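Local coordinates for heme-binding protein A / AI-2 binding protein A (Helicobacter pylori SS1, PDB 6OFQ), which probably binds peptides in the periplasm and delivers them to an ABC transporter, and is seen here holding the peptide STSA, at residues A[224-229]-A[242-247]. Residues are numbered along the deposited sequence; the frame is centred on the assembly and turned at random.
Sequences KIILLK and KVVVRT
Lys242 sends CG anti to its backbone N (chi1 175°) and stays extended beyond it, which lays its methylenes along Leu228 and carries CE on to Ile226. Leu228 turns CG beside its own backbone N, and the two side chains run side by side in the same direction. Leu228 CD2 lies 3.9 Å from Lys242 CG and is almost as close to CB and CD. Further out, Lys242 CE meets Ile226 CG2 at 4.1 Å, the two chains crossing at a slant. Ile226 CG1 and Val244 CG2 are looser, at 4.4 Å.

The other face carries Ile225, Leu227, Val243 and Val245, all buried. Here the CB atoms face each other, Ile225 CB lying 4.2 Å from Val245 CB. Leu227 CD1 reaches diagonally to Val245 CG2. Helix 52-61 packs on this side, against Leu227 and Val245.

The backbones are antiparallel, with strand axes 4.6 Å apart. Ile225 with Val245 and Leu227 with Val243 are the hydrogen-bonded pairs. Val245 N to Ile225 O is short, 2.7 Å, and almost straight. The CA of Lys224 comes within 3.1 Å of Val245 O, a CA-H...O contact beside the N-H bond from Ile225.

Both are interior strands of a five-stranded mixed sheet in this type II periplasmic binding protein, joined by 12 residues without helix or strand. Strand 214-220 bonds to the outer edge of 224-229, and strand 32-37 runs parallel to 242-247. The guanidinium of Arg246 turns to a salt bridge with Glu262. The chemistry thus differs by face: aliphatic contacts between the strands on the face of Ile225 and Val245, and on the other a mix in which Lys242 methylenes serve as apolar surface against Leu228 and Ile226.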
# COMPACT_ATOMS: atom_id res chain seq x y z
N LYS A 224 -19.12 -0.41 -8.20
CA LYS A 224 -18.43 -1.60 -8.68
C LYS A 224 -17.50 -1.27 -9.84
O LYS A 224 -17.69 -0.30 -10.58
CB LYS A 224 -19.40 -2.69 -9.16
CG LYS A 224 -20.23 -2.33 -10.38
CD LYS A 224 -21.29 -3.34 -10.76
CE LYS A 224 -22.04 -2.96 -12.02
NZ LYS A 224 -23.08 -4.01 -12.17
N ILE A 225 -16.44 -2.11 -9.96
CA ILE A 225 -15.57 -2.19 -11.13
C ILE A 225 -15.72 -3.59 -11.70
O ILE A 225 -15.73 -4.61 -10.94
CB ILE A 225 -14.13 -1.96 -10.66
CG1 ILE A 225 -14.00 -0.49 -10.22
CG2 ILE A 225 -13.15 -2.34 -11.77
CD1 ILE A 225 -12.86 -0.30 -9.23
N ILE A 226 -15.77 -3.68 -13.03
CA ILE A 226 -15.81 -4.96 -13.71
C ILE A 226 -14.53 -5.14 -14.50
O ILE A 226 -14.16 -4.24 -15.28
CB ILE A 226 -17.04 -5.11 -14.65
CG1 ILE A 226 -18.33 -5.08 -13.83
CG2 ILE A 226 -16.95 -6.38 -15.48
CD1 ILE A 226 -19.60 -5.08 -14.66
N LEU A 227 -13.86 -6.25 -14.25
CA LEU A 227 -12.66 -6.70 -14.95
C LEU A 227 -13.01 -7.93 -15.76
O LEU A 227 -13.68 -8.84 -15.23
CB LEU A 227 -11.52 -7.08 -13.98
CG LEU A 227 -11.19 -5.95 -13.01
CD1 LEU A 227 -10.18 -6.45 -11.96
CD2 LEU A 227 -10.71 -4.67 -13.68
N LEU A 228 -12.50 -8.04 -16.98
CA LEU A 228 -12.66 -9.23 -17.79
C LEU A 228 -11.33 -9.91 -18.06
O LEU A 228 -10.31 -9.20 -18.22
CB LEU A 228 -13.36 -8.79 -19.09
CG LEU A 228 -14.74 -8.17 -18.98
CD1 LEU A 228 -15.26 -7.59 -20.28
CD2 LEU A 228 -15.67 -9.25 -18.40
N LYS A 229 -11.33 -11.22 -18.23
CA LYS A 229 -10.12 -11.89 -18.60
C LYS A 229 -9.49 -11.32 -19.84
O LYS A 229 -10.15 -11.12 -20.85
CB LYS A 229 -10.37 -13.39 -18.72
CG LYS A 229 -9.22 -14.25 -19.21
CD LYS A 229 -9.62 -15.71 -19.13
CE LYS A 229 -8.59 -16.59 -19.75
NZ LYS A 229 -8.78 -18.04 -19.48
N LYS A 242 -14.27 -13.28 -15.34
CA LYS A 242 -14.72 -11.97 -14.93
C LYS A 242 -14.50 -11.80 -13.42
O LYS A 242 -14.70 -12.73 -12.66
CB LYS A 242 -16.21 -11.82 -15.33
CG LYS A 242 -16.91 -10.56 -14.90
CD LYS A 242 -18.28 -10.60 -15.63
CE LYS A 242 -19.33 -9.74 -14.99
NZ LYS A 242 -20.57 -9.89 -15.82
N VAL A 243 -14.18 -10.59 -13.00
CA VAL A 243 -14.17 -10.22 -11.62
C VAL A 243 -15.00 -8.94 -11.44
O VAL A 243 -14.76 -7.95 -12.12
CB VAL A 243 -12.75 -9.99 -11.06
CG1 VAL A 243 -12.81 -9.61 -9.58
CG2 VAL A 243 -11.86 -11.20 -11.31
N VAL A 244 -15.95 -9.00 -10.53
CA VAL A 244 -16.72 -7.84 -10.12
C VAL A 244 -16.14 -7.42 -8.77
O VAL A 244 -16.23 -8.17 -7.79
CB VAL A 244 -18.22 -8.12 -10.07
CG1 VAL A 244 -18.97 -6.85 -9.79
CG2 VAL A 244 -18.74 -8.71 -11.35
N VAL A 245 -15.64 -6.20 -8.71
CA VAL A 245 -15.08 -5.64 -7.49
C VAL A 245 -16.12 -4.66 -6.96
O VAL A 245 -16.26 -3.56 -7.52
CB VAL A 245 -13.72 -4.95 -7.74
CG1 VAL A 245 -13.17 -4.34 -6.44
CG2 VAL A 245 -12.73 -5.93 -8.32
N ARG A 246 -16.83 -5.09 -5.91
CA ARG A 246 -17.88 -4.28 -5.33
C ARG A 246 -17.39 -3.50 -4.13
O ARG A 246 -16.58 -3.95 -3.31
CB ARG A 246 -19.03 -5.19 -4.87
CG ARG A 246 -19.77 -5.84 -6.04
CD ARG A 246 -21.12 -6.49 -5.73
NE ARG A 246 -21.99 -5.51 -5.10
CZ ARG A 246 -23.06 -5.81 -4.35
NH1 ARG A 246 -23.43 -7.05 -4.21
NH2 ARG A 246 -23.73 -4.82 -3.74
N THR A 247 -17.94 -2.30 -4.00
CA THR A 247 -17.81 -1.48 -2.80
C THR A 247 -19.05 -1.57 -1.94
O THR A 247 -20.11 -1.17 -2.40
CB THR A 247 -17.48 -0.03 -3.13
OG1 THR A 247 -16.24 0.07 -3.89
CG2 THR A 247 -17.31 0.82 -1.88